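Long-range contacts in probable molybdenum cofactor guanylyltransferase (Aquifex aeolicus, PDB 2E8B), which probably transfers the GMP unit of GTP to Mo-molybdopterin, forming the Mo-molybdopterin guanine dinucleotide cofactor and releasing diphosphate: residues T16-A21 / E98-L103; K51-E56 / T114-L119; V57-K62 / L70-V75; K93-E98 / Y141-L146. All blocks are in the same frame, centred on the assembly; numbering follows the deposited sequence.

Interaction 1. Residues T16-A21 / E98-L103; sequences TCYVLA and ENVFVL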
# COMPACT_ATOMS: atom_id res chain seq x y z
N THR A 16 -2.61 -3.95 11.42
CA THR A 16 -3.04 -4.47 10.13
C THR A 16 -2.46 -3.71 8.94
O THR A 16 -2.23 -2.50 9.01
CB THR A 16 -4.58 -4.48 10.03
OG1 THR A 16 -5.06 -3.15 9.83
CG2 THR A 16 -5.18 -5.02 11.32
N CYS A 17 -2.24 -4.43 7.85
CA CYS A 17 -1.68 -3.84 6.64
C CYS A 17 -2.41 -4.34 5.40
O CYS A 17 -2.80 -5.51 5.32
CB CYS A 17 -0.19 -4.21 6.53
SG CYS A 17 0.68 -3.63 5.04
N TYR A 18 -2.59 -3.45 4.43
CA TYR A 18 -3.25 -3.78 3.18
C TYR A 18 -2.26 -3.64 2.05
O TYR A 18 -1.69 -2.57 1.85
CB TYR A 18 -4.43 -2.84 2.95
CG TYR A 18 -5.54 -3.08 3.93
CD1 TYR A 18 -5.52 -2.47 5.18
CD2 TYR A 18 -6.57 -3.97 3.64
CE1 TYR A 18 -6.49 -2.74 6.13
CE2 TYR A 18 -7.56 -4.26 4.58
CZ TYR A 18 -7.51 -3.64 5.82
OH TYR A 18 -8.47 -3.91 6.76
N VAL A 19 -2.03 -4.73 1.33
CA VAL A 19 -1.11 -4.74 0.21
C VAL A 19 -1.96 -4.57 -1.04
O VAL A 19 -2.81 -5.41 -1.34
CB VAL A 19 -0.32 -6.07 0.14
CG1 VAL A 19 0.54 -6.10 -1.10
CG2 VAL A 19 0.53 -6.23 1.39
N LEU A 20 -1.73 -3.48 -1.76
CA LEU A 20 -2.49 -3.17 -2.96
C LEU A 20 -1.96 -3.89 -4.20
O LEU A 20 -0.86 -3.63 -4.66
CB LEU A 20 -2.50 -1.65 -3.20
CG LEU A 20 -2.93 -0.81 -2.00
CD1 LEU A 20 -2.99 0.66 -2.38
CD2 LEU A 20 -4.30 -1.28 -1.51
N ALA A 21 -2.78 -4.79 -4.74
CA ALA A 21 -2.41 -5.57 -5.92
C ALA A 21 -2.95 -5.00 -7.24
O ALA A 21 -2.51 -5.41 -8.31
CB ALA A 21 -2.87 -7.01 -5.76
N GLU A 98 -8.52 1.91 13.73
CA GLU A 98 -8.53 3.32 13.32
C GLU A 98 -7.43 3.73 12.34
O GLU A 98 -7.63 4.60 11.50
CB GLU A 98 -8.47 4.22 14.55
CG GLU A 98 -8.46 5.71 14.23
CD GLU A 98 -9.65 6.13 13.39
OE1 GLU A 98 -10.80 5.93 13.85
OE2 GLU A 98 -9.45 6.65 12.27
N ASN A 99 -6.26 3.10 12.46
CA ASN A 99 -5.15 3.41 11.58
C ASN A 99 -4.61 2.11 11.00
O ASN A 99 -4.37 1.15 11.74
CB ASN A 99 -4.05 4.13 12.36
CG ASN A 99 -4.52 5.43 12.97
OD1 ASN A 99 -4.95 6.34 12.26
ND2 ASN A 99 -4.46 5.52 14.29
N VAL A 100 -4.43 2.07 9.69
CA VAL A 100 -3.92 0.87 9.04
C VAL A 100 -2.79 1.20 8.09
O VAL A 100 -2.70 2.33 7.58
CB VAL A 100 -5.04 0.13 8.26
CG1 VAL A 100 -6.18 -0.24 9.20
CG2 VAL A 100 -5.54 1.00 7.11
N PHE A 101 -1.90 0.24 7.87
CA PHE A 101 -0.80 0.46 6.96
C PHE A 101 -1.23 0.12 5.54
O PHE A 101 -2.06 -0.78 5.33
CB PHE A 101 0.42 -0.38 7.34
CG PHE A 101 1.72 0.21 6.89
CD1 PHE A 101 2.21 -0.03 5.61
CD2 PHE A 101 2.42 1.08 7.72
CE1 PHE A 101 3.37 0.59 5.16
CE2 PHE A 101 3.59 1.71 7.28
CZ PHE A 101 4.07 1.46 5.99
N VAL A 102 -0.69 0.85 4.57
CA VAL A 102 -0.98 0.63 3.16
C VAL A 102 0.36 0.45 2.48
O VAL A 102 1.28 1.26 2.67
CB VAL A 102 -1.73 1.84 2.56
CG1 VAL A 102 -1.89 1.65 1.05
CG2 VAL A 102 -3.10 1.98 3.21
N LEU A 103 0.48 -0.60 1.68
CA LEU A 103 1.73 -0.92 1.03
C LEU A 103 1.48 -1.39 -0.40
O LEU A 103 0.77 -2.37 -0.62
CB LEU A 103 2.42 -2.02 1.85
CG LEU A 103 3.87 -2.44 1.61
CD1 LEU A 103 4.80 -1.25 1.77
CD2 LEU A 103 4.23 -3.52 2.63
O HOH W 1 -4.18 -1.45 11.86

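Interaction 2. Residues K51-E56 / T114-L119; sequences KSVFKE and TVLYVL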
# COMPACT_ATOMS: atom_id res chain seq x y z
N LYS A 51 3.87 -9.38 6.57
CA LYS A 51 3.54 -10.36 7.61
C LYS A 51 4.58 -10.41 8.71
O LYS A 51 4.28 -10.84 9.83
CB LYS A 51 3.36 -11.75 7.00
CG LYS A 51 1.98 -12.00 6.40
CD LYS A 51 0.97 -12.58 7.41
CE LYS A 51 0.61 -11.63 8.55
NZ LYS A 51 1.48 -11.79 9.75
N SER A 52 5.81 -9.98 8.42
CA SER A 52 6.86 -10.01 9.44
C SER A 52 6.69 -8.85 10.41
O SER A 52 7.30 -8.83 11.48
CB SER A 52 8.25 -9.95 8.80
OG SER A 52 8.57 -8.67 8.27
N VAL A 53 5.85 -7.89 10.04
CA VAL A 53 5.60 -6.72 10.87
C VAL A 53 4.19 -6.63 11.47
O VAL A 53 4.03 -6.16 12.60
CB VAL A 53 5.86 -5.42 10.06
CG1 VAL A 53 5.42 -4.20 10.86
CG2 VAL A 53 7.33 -5.31 9.71
N PHE A 54 3.18 -7.08 10.72
CA PHE A 54 1.80 -6.98 11.19
C PHE A 54 1.10 -8.29 11.53
O PHE A 54 1.37 -9.33 10.94
CB PHE A 54 0.98 -6.24 10.13
CG PHE A 54 1.55 -4.89 9.76
CD1 PHE A 54 1.35 -3.79 10.59
CD2 PHE A 54 2.29 -4.73 8.60
CE1 PHE A 54 1.89 -2.55 10.26
CE2 PHE A 54 2.83 -3.50 8.26
CZ PHE A 54 2.63 -2.40 9.10
N LYS A 55 0.17 -8.21 12.48
CA LYS A 55 -0.60 -9.37 12.92
C LYS A 55 -1.52 -9.84 11.80
O LYS A 55 -1.73 -11.04 11.62
CB LYS A 55 -1.44 -9.00 14.15
CG LYS A 55 -0.62 -8.39 15.28
CD LYS A 55 -1.49 -7.93 16.46
CE LYS A 55 -2.12 -9.10 17.18
NZ LYS A 55 -2.77 -8.67 18.46
N GLU A 56 -2.06 -8.89 11.04
CA GLU A 56 -2.94 -9.22 9.93
C GLU A 56 -2.55 -8.47 8.67
O GLU A 56 -2.29 -7.26 8.71
CB GLU A 56 -4.39 -8.91 10.30
CG GLU A 56 -4.86 -9.62 11.56
CD GLU A 56 -6.36 -9.49 11.78
OE1 GLU A 56 -6.87 -8.35 11.78
OE2 GLU A 56 -7.02 -10.54 11.95
N THR A 114 11.99 -0.29 6.63
CA THR A 114 11.37 0.88 6.04
C THR A 114 9.96 1.03 6.60
O THR A 114 9.53 2.13 6.95
CB THR A 114 11.32 0.76 4.52
OG1 THR A 114 12.66 0.62 4.02
CG2 THR A 114 10.67 1.99 3.90
N VAL A 115 9.25 -0.09 6.69
CA VAL A 115 7.90 -0.07 7.23
C VAL A 115 7.93 0.37 8.69
O VAL A 115 7.13 1.20 9.12
CB VAL A 115 7.25 -1.46 7.13
CG1 VAL A 115 5.89 -1.46 7.81
CG2 VAL A 115 7.12 -1.86 5.68
N LEU A 116 8.87 -0.19 9.45
CA LEU A 116 8.99 0.13 10.86
C LEU A 116 9.35 1.60 11.11
O LEU A 116 8.88 2.20 12.07
CB LEU A 116 10.01 -0.79 11.52
CG LEU A 116 9.60 -2.26 11.55
CD1 LEU A 116 10.71 -3.07 12.18
CD2 LEU A 116 8.30 -2.44 12.33
N TYR A 117 10.18 2.18 10.24
CA TYR A 117 10.56 3.58 10.41
C TYR A 117 9.33 4.45 10.21
O TYR A 117 9.13 5.44 10.92
CB TYR A 117 11.65 4.00 9.42
CG TYR A 117 12.21 5.38 9.71
CD1 TYR A 117 13.06 5.59 10.80
CD2 TYR A 117 11.90 6.47 8.90
CE1 TYR A 117 13.57 6.85 11.08
CE2 TYR A 117 12.41 7.74 9.17
CZ TYR A 117 13.24 7.92 10.26
OH TYR A 117 13.73 9.17 10.55
N VAL A 118 8.48 4.08 9.25
CA VAL A 118 7.27 4.85 9.01
C VAL A 118 6.35 4.72 10.22
O VAL A 118 5.81 5.72 10.69
CB VAL A 118 6.54 4.38 7.73
CG1 VAL A 118 5.19 5.10 7.60
CG2 VAL A 118 7.40 4.71 6.52
N LEU A 119 6.20 3.51 10.74
CA LEU A 119 5.35 3.29 11.91
C LEU A 119 5.82 4.12 13.10
O LEU A 119 5.01 4.70 13.82
CB LEU A 119 5.33 1.82 12.32
CG LEU A 119 4.59 0.84 11.40
CD1 LEU A 119 4.70 -0.57 11.95
CD2 LEU A 119 3.13 1.25 11.32

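Interaction 3. Residues V57-K62 / L70-V75; sequences VYIVAK and LNAPVV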
# COMPACT_ATOMS: atom_id res chain seq x y z
N VAL A 57 -2.51 -9.18 7.55
CA VAL A 57 -2.17 -8.60 6.26
C VAL A 57 -3.18 -9.06 5.23
O VAL A 57 -3.45 -10.25 5.11
CB VAL A 57 -0.77 -9.05 5.80
CG1 VAL A 57 -0.41 -8.38 4.48
CG2 VAL A 57 0.26 -8.71 6.86
N TYR A 58 -3.74 -8.12 4.48
CA TYR A 58 -4.72 -8.45 3.46
C TYR A 58 -4.23 -7.97 2.10
O TYR A 58 -3.47 -7.01 2.01
CB TYR A 58 -6.06 -7.78 3.74
CG TYR A 58 -6.64 -8.09 5.10
CD1 TYR A 58 -6.33 -7.31 6.20
CD2 TYR A 58 -7.49 -9.18 5.28
CE1 TYR A 58 -6.84 -7.60 7.46
CE2 TYR A 58 -8.00 -9.49 6.54
CZ TYR A 58 -7.67 -8.69 7.62
OH TYR A 58 -8.17 -8.98 8.87
N ILE A 59 -4.66 -8.67 1.06
CA ILE A 59 -4.31 -8.30 -0.30
C ILE A 59 -5.55 -7.66 -0.90
O ILE A 59 -6.64 -8.24 -0.84
CB ILE A 59 -3.95 -9.53 -1.15
CG1 ILE A 59 -2.76 -10.27 -0.53
CG2 ILE A 59 -3.67 -9.10 -2.58
CD1 ILE A 59 -1.45 -9.49 -0.57
N VAL A 60 -5.41 -6.45 -1.44
CA VAL A 60 -6.55 -5.79 -2.06
C VAL A 60 -6.42 -6.04 -3.56
O VAL A 60 -5.44 -5.62 -4.18
CB VAL A 60 -6.53 -4.27 -1.79
CG1 VAL A 60 -7.65 -3.60 -2.58
CG2 VAL A 60 -6.69 -4.00 -0.30
N ALA A 61 -7.39 -6.74 -4.13
CA ALA A 61 -7.36 -7.04 -5.56
C ALA A 61 -8.76 -7.17 -6.14
O ALA A 61 -9.73 -7.38 -5.40
CB ALA A 61 -6.59 -8.33 -5.79
N LYS A 62 -8.87 -7.04 -7.46
CA LYS A 62 -10.17 -7.15 -8.14
C LYS A 62 -10.52 -8.60 -8.47
O LYS A 62 -11.67 -8.92 -8.79
CB LYS A 62 -10.16 -6.33 -9.44
CG LYS A 62 -9.94 -4.83 -9.27
CD LYS A 62 -10.13 -4.11 -10.59
CE LYS A 62 -9.83 -2.62 -10.47
NZ LYS A 62 -10.76 -1.93 -9.53
N LEU A 70 -0.78 -16.59 -3.35
CA LEU A 70 -0.19 -15.93 -2.19
C LEU A 70 -0.61 -16.59 -0.88
O LEU A 70 -0.05 -16.29 0.17
CB LEU A 70 -0.58 -14.45 -2.17
CG LEU A 70 0.04 -13.57 -3.25
CD1 LEU A 70 -0.51 -12.15 -3.13
CD2 LEU A 70 1.56 -13.55 -3.10
N ASN A 71 -1.60 -17.47 -0.95
CA ASN A 71 -2.09 -18.16 0.25
C ASN A 71 -2.47 -17.11 1.28
O ASN A 71 -2.22 -17.27 2.48
CB ASN A 71 -1.00 -19.06 0.83
CG ASN A 71 -1.50 -19.93 1.97
OD1 ASN A 71 -0.72 -20.37 2.81
ND2 ASN A 71 -2.80 -20.19 1.99
N ALA A 72 -3.08 -16.02 0.81
CA ALA A 72 -3.46 -14.92 1.69
C ALA A 72 -4.91 -14.47 1.55
O ALA A 72 -5.55 -14.68 0.51
CB ALA A 72 -2.55 -13.74 1.43
N PRO A 73 -5.45 -13.84 2.60
CA PRO A 73 -6.83 -13.36 2.57
C PRO A 73 -6.93 -12.15 1.63
O PRO A 73 -6.13 -11.22 1.73
CB PRO A 73 -7.09 -12.99 4.03
CG PRO A 73 -5.76 -12.56 4.51
CD PRO A 73 -4.82 -13.58 3.91
N VAL A 74 -7.91 -12.18 0.74
CA VAL A 74 -8.11 -11.11 -0.23
C VAL A 74 -9.32 -10.25 0.08
O VAL A 74 -10.42 -10.77 0.32
CB VAL A 74 -8.30 -11.67 -1.66
CG1 VAL A 74 -8.56 -10.54 -2.64
CG2 VAL A 74 -7.08 -12.47 -2.08
N VAL A 75 -9.13 -8.94 0.08
CA VAL A 75 -10.24 -8.01 0.29
C VAL A 75 -10.56 -7.57 -1.13
O VAL A 75 -9.73 -6.97 -1.81
CB VAL A 75 -9.83 -6.82 1.17
CG1 VAL A 75 -10.98 -5.82 1.25
CG2 VAL A 75 -9.48 -7.31 2.57

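Interaction 4. Residues K93-E98 / Y141-L146; sequences KHAKEE and YSKKLL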
# COMPACT_ATOMS: atom_id res chain seq x y z
N LYS A 93 -12.33 0.91 3.93
CA LYS A 93 -13.69 0.45 4.16
C LYS A 93 -13.65 -0.84 4.98
O LYS A 93 -14.47 -1.06 5.87
CB LYS A 93 -14.36 0.19 2.80
CG LYS A 93 -15.78 -0.36 2.85
CD LYS A 93 -16.27 -0.58 1.43
CE LYS A 93 -17.66 -1.20 1.40
NZ LYS A 93 -18.11 -1.38 -0.01
N HIS A 94 -12.66 -1.68 4.69
CA HIS A 94 -12.49 -2.96 5.38
C HIS A 94 -11.83 -2.81 6.74
O HIS A 94 -12.07 -3.62 7.64
CB HIS A 94 -11.64 -3.90 4.51
CG HIS A 94 -11.41 -5.24 5.13
ND1 HIS A 94 -12.32 -6.27 5.06
CD2 HIS A 94 -10.35 -5.73 5.82
CE1 HIS A 94 -11.84 -7.33 5.69
NE2 HIS A 94 -10.64 -7.03 6.15
N ALA A 95 -10.98 -1.80 6.89
CA ALA A 95 -10.24 -1.56 8.14
C ALA A 95 -11.04 -1.84 9.41
O ALA A 95 -12.17 -1.38 9.56
CB ALA A 95 -9.72 -0.13 8.16
N LYS A 96 -10.43 -2.58 10.33
CA LYS A 96 -11.07 -2.92 11.61
C LYS A 96 -10.47 -2.09 12.74
O LYS A 96 -10.96 -2.13 13.87
CB LYS A 96 -10.90 -4.41 11.91
CG LYS A 96 -11.32 -5.34 10.78
CD LYS A 96 -12.74 -5.04 10.30
CE LYS A 96 -13.11 -5.96 9.14
NZ LYS A 96 -14.36 -5.52 8.46
N GLU A 97 -9.40 -1.35 12.44
CA GLU A 97 -8.75 -0.50 13.42
C GLU A 97 -8.75 0.93 12.87
O GLU A 97 -8.95 1.13 11.67
CB GLU A 97 -7.32 -0.96 13.69
CG GLU A 97 -7.21 -2.39 14.23
CD GLU A 97 -5.82 -2.70 14.77
OE1 GLU A 97 -4.83 -2.45 14.05
OE2 GLU A 97 -5.72 -3.20 15.91
N GLU A 98 -8.52 1.91 13.73
CA GLU A 98 -8.53 3.32 13.32
C GLU A 98 -7.43 3.73 12.34
O GLU A 98 -7.63 4.60 11.50
CB GLU A 98 -8.47 4.22 14.55
CG GLU A 98 -8.46 5.71 14.23
CD GLU A 98 -9.65 6.13 13.39
OE1 GLU A 98 -10.80 5.93 13.85
OE2 GLU A 98 -9.45 6.65 12.27
N TYR A 141 -2.67 5.17 7.02
CA TYR A 141 -3.86 5.96 6.72
C TYR A 141 -4.91 5.75 7.80
O TYR A 141 -5.07 4.64 8.31
CB TYR A 141 -4.47 5.55 5.38
CG TYR A 141 -3.78 6.13 4.18
CD1 TYR A 141 -2.56 5.62 3.72
CD2 TYR A 141 -4.35 7.20 3.49
CE1 TYR A 141 -1.92 6.17 2.61
CE2 TYR A 141 -3.72 7.76 2.38
CZ TYR A 141 -2.51 7.25 1.95
OH TYR A 141 -1.89 7.83 0.87
N SER A 142 -5.65 6.81 8.11
CA SER A 142 -6.71 6.76 9.11
C SER A 142 -8.06 6.43 8.49
O SER A 142 -8.41 6.94 7.43
CB SER A 142 -6.82 8.11 9.83
OG SER A 142 -7.96 8.15 10.66
N LYS A 143 -8.81 5.56 9.15
CA LYS A 143 -10.12 5.17 8.65
C LYS A 143 -11.05 6.38 8.62
O LYS A 143 -12.02 6.41 7.86
CB LYS A 143 -10.72 4.08 9.55
CG LYS A 143 -11.96 3.42 8.98
CD LYS A 143 -12.52 2.39 9.94
CE LYS A 143 -13.79 1.77 9.39
NZ LYS A 143 -13.54 0.99 8.15
N LYS A 144 -10.74 7.38 9.44
CA LYS A 144 -11.55 8.59 9.51
C LYS A 144 -11.56 9.36 8.19
O LYS A 144 -12.36 10.27 8.00
CB LYS A 144 -11.05 9.50 10.63
CG LYS A 144 -11.26 8.92 12.03
CD LYS A 144 -10.77 9.85 13.13
CE LYS A 144 -11.01 9.25 14.50
NZ LYS A 144 -10.60 10.16 15.61
N LEU A 145 -10.67 8.97 7.28
CA LEU A 145 -10.58 9.62 5.98
C LEU A 145 -11.58 9.04 4.98
O LEU A 145 -11.79 9.58 3.90
CB LEU A 145 -9.18 9.44 5.42
CG LEU A 145 -8.03 9.98 6.26
CD1 LEU A 145 -6.73 9.48 5.70
CD2 LEU A 145 -8.07 11.50 6.28
N LEU A 146 -12.21 7.92 5.35
CA LEU A 146 -13.17 7.26 4.48
C LEU A 146 -14.22 8.18 3.86
O LEU A 146 -14.45 8.15 2.66
CB LEU A 146 -13.85 6.11 5.22
CG LEU A 146 -14.64 5.12 4.36
CD1 LEU A 146 -13.77 4.61 3.21
CD2 LEU A 146 -15.10 3.97 5.23

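Interaction 1. Residues T16-A21 / E98-L103
Tyr18 and Val102, with Cys17 facing Phe101 and Val19 facing Leu103, set two parallel neighbours in register at the middle of the Rossmann-like sheet of this GT-A-type nucleotidyltransferase. Tyr18 is held through both its backbone polar atoms: its N donates to Phe101 O (2.9 Å) and its O accepts from Leu103 N, which brackets Val102. Further bonds run from Phe101 N to Thr16 O and from Leu20 N to Leu103 O, so four bonds join the strands from Thr16 to Leu20.

Shape differs on the two faces. On the one carrying Cys17 and Leu103, the sulfur is the bump: SG, anti to its own backbone N (chi1 177°), leans over the neighbouring strand into the notch between Phe101 CD1 and Leu103 CB, 4.0 Å from each. It approaches the ring obliquely, as a sulfur-aromatic contact. Helix 32-51 packs over this side through Val46 and Ile43.

On the face of Tyr18 and Val102, Val100 is the bump. Its CB lies in the plane of the Tyr18 ring at the edge, 3.9 Å from CE1, while CG1 presses tightly on Thr16 OG1 at 3.2 Å. The tyrosine CG lies beside its backbone N (chi1 -69°), which swings the ring back along the strand to meet this valine. Further on, Leu20 CD1 rests on Val102 CG1 (3.7 Å); Leu20 and Ala21 belong to the predicted GTP site. At the start of the pair a water takes over the bridging, accepting from Thr16 N and donating to Asn99 O at 2.6 Å.

Interaction 2. Residues K51-E56 / T114-L119
Val53 loses more surface here than any other residue, and one methyl does most of its work. CG1, anti to the backbone N (chi1 172°), points at helix 112-120 and lands between two leucines, 3.7 Å from Leu116 CD2 and 3.9 Å from Leu119 CD1. Leu119 reaches straight at the valine, tip to tip, whereas Leu116 slides past it, running the opposite way. The same CG1 also sits over the centre of the Phe54 ring, 3.6 Å above its plane, so valine and phenylalanine form one apolar block.

The far end of Phe54 supplies the rest. CZ meets Val115 CG1 at 3.6 Å, and CE1 meets Leu119 CD1 at 3.8 Å, both methyls coming obliquely to the ring. No hydrogen bond joins the two segments. The loop backbone is steadied from within: Lys51 NZ curls back to donate to Phe54 O at 2.7 Å, nearly in line with the carbonyl.

The contact thus ties the connection between helix 32-51 and strand 56-61 to helix 112-120. Both pack on the central sheet: Phe101 of strand 99-104 meets Phe54, Val115 and Leu119, and Cys17 of strand 16-22 touches Phe54.

Interaction 3. Residues V57-K62 / L70-V75
A short parallel strand, 74-76, is added at the side of strand 56-61, with Ile59 paired to Val74. The bonding is compact. Ile59 N donates to Pro73 O (3.0 Å, 169° at the hydrogen), and Ile59 O takes Val75 N at 2.7 Å. A longer bond runs from Ala61 N to Val75 O, 3.3 Å. Ile59 is therefore gripped at both its N and its O, on the two sides of Val74.

One face of the pair carries Ile59. With CG1 beside its backbone N (chi1 -60°) and a further bend at chi2 (-67°), its arm turns toward the incoming loop: CD1 meets Leu70 CD1 at 3.8 Å, the two side chains crossing at about a right angle, and Ala72 CB closes on CG1. The connection between the strands is a crossover without a regular helix, and Leu70, with Ala72, tucks it against the sheet; Ala72 also touches Tyr47 of helix 32-51. In the sheet the order runs 74-76, 56-61, 16-22, 99-104, all parallel, as in a Rossmann-like core.

On the opposite face, Val75 CG2 presses on Tyr58 CB (3.6 Å) and comes obliquely to the ring. Pro73 approaches the same ring at CD2 with its CG, 3.9 Å away, and that CG also lies 3.3 Å from Val57 O. Helix 84-94 covers Val60 and Val75 through Thr90. Both segments lead toward the predicted GTP site, where Lys62 NZ forms a salt bridge with Asp77 OD2.

Interaction 4. Residues K93-E98 / Y141-L146
Ser142 is the first residue of strand 140-142 to grip Glu98, just past Tyr141, whose backbone N still pairs with Val100. Ser142 OG donates to Glu98 OE2 at 2.7 Å, arriving nearly end-on to that C-O bond. The carboxylate is brought there by a glutamate chain that leaves anti to its backbone N (chi1 179°) and then bends at chi2 (56°), which turns OE2 to Ser142 and Lys144.

Lys143 spans the contact. Its N makes a straight bond of 2.8 Å to Glu98 O, while its side chain runs out extended as far as CE and bends at the last torsion to put NZ among the carbonyls at the end of helix 84-94. NZ donates to Ala95 O at 3.1 Å, weakly to Lys93 O at 3.2 Å, and also to Leu92 O. A positive group gathering these oxygens probably offsets the negative end of the helix dipole.

Lys144 adds a second donor to Glu98 OE2: its N bonds at 3.2 Å on the syn lone pair, bent to 137°. Its aliphatic chain crosses the glutamate at about a right angle, leaving NZ 4.6 Å from OE1, too far for a salt bridge.

Leu146 ends the walk, laying CD2 on Lys93 CA at 3.9 Å; its other apolar neighbours include Leu92 and Tyr89 of that helix. Ser142, Lys143, Lys144 and Leu146 together fasten the helix-to-strand turn of an alpha/beta unit to the exit of an antiparallel strand, in the mixed sheet of a GT-A-type fold.

How the interactions relate
Interactions 1 and 3 are both parallel strand pairings in one sheet, and strands 16-22 and 56-61 join them directly through bonds of Val19 with Tyr58 and Val60. Interaction 1 is the buried centre; interaction 3 is half open. Interaction 2 is also buried, though farther from the centre of the chain, and purely apolar; it packs onto interaction 1 from the side of helix 112-120. Interaction 4 lies toward the surface and relies on charged side chains and backbone carbonyls; it shares Glu98 with interaction 1, and strand 140-142 pairs with 99-104. Interactions 2 and 4 do not touch. Interaction 1 includes two residues of the predicted GTP site, and interaction 3 lies next to it.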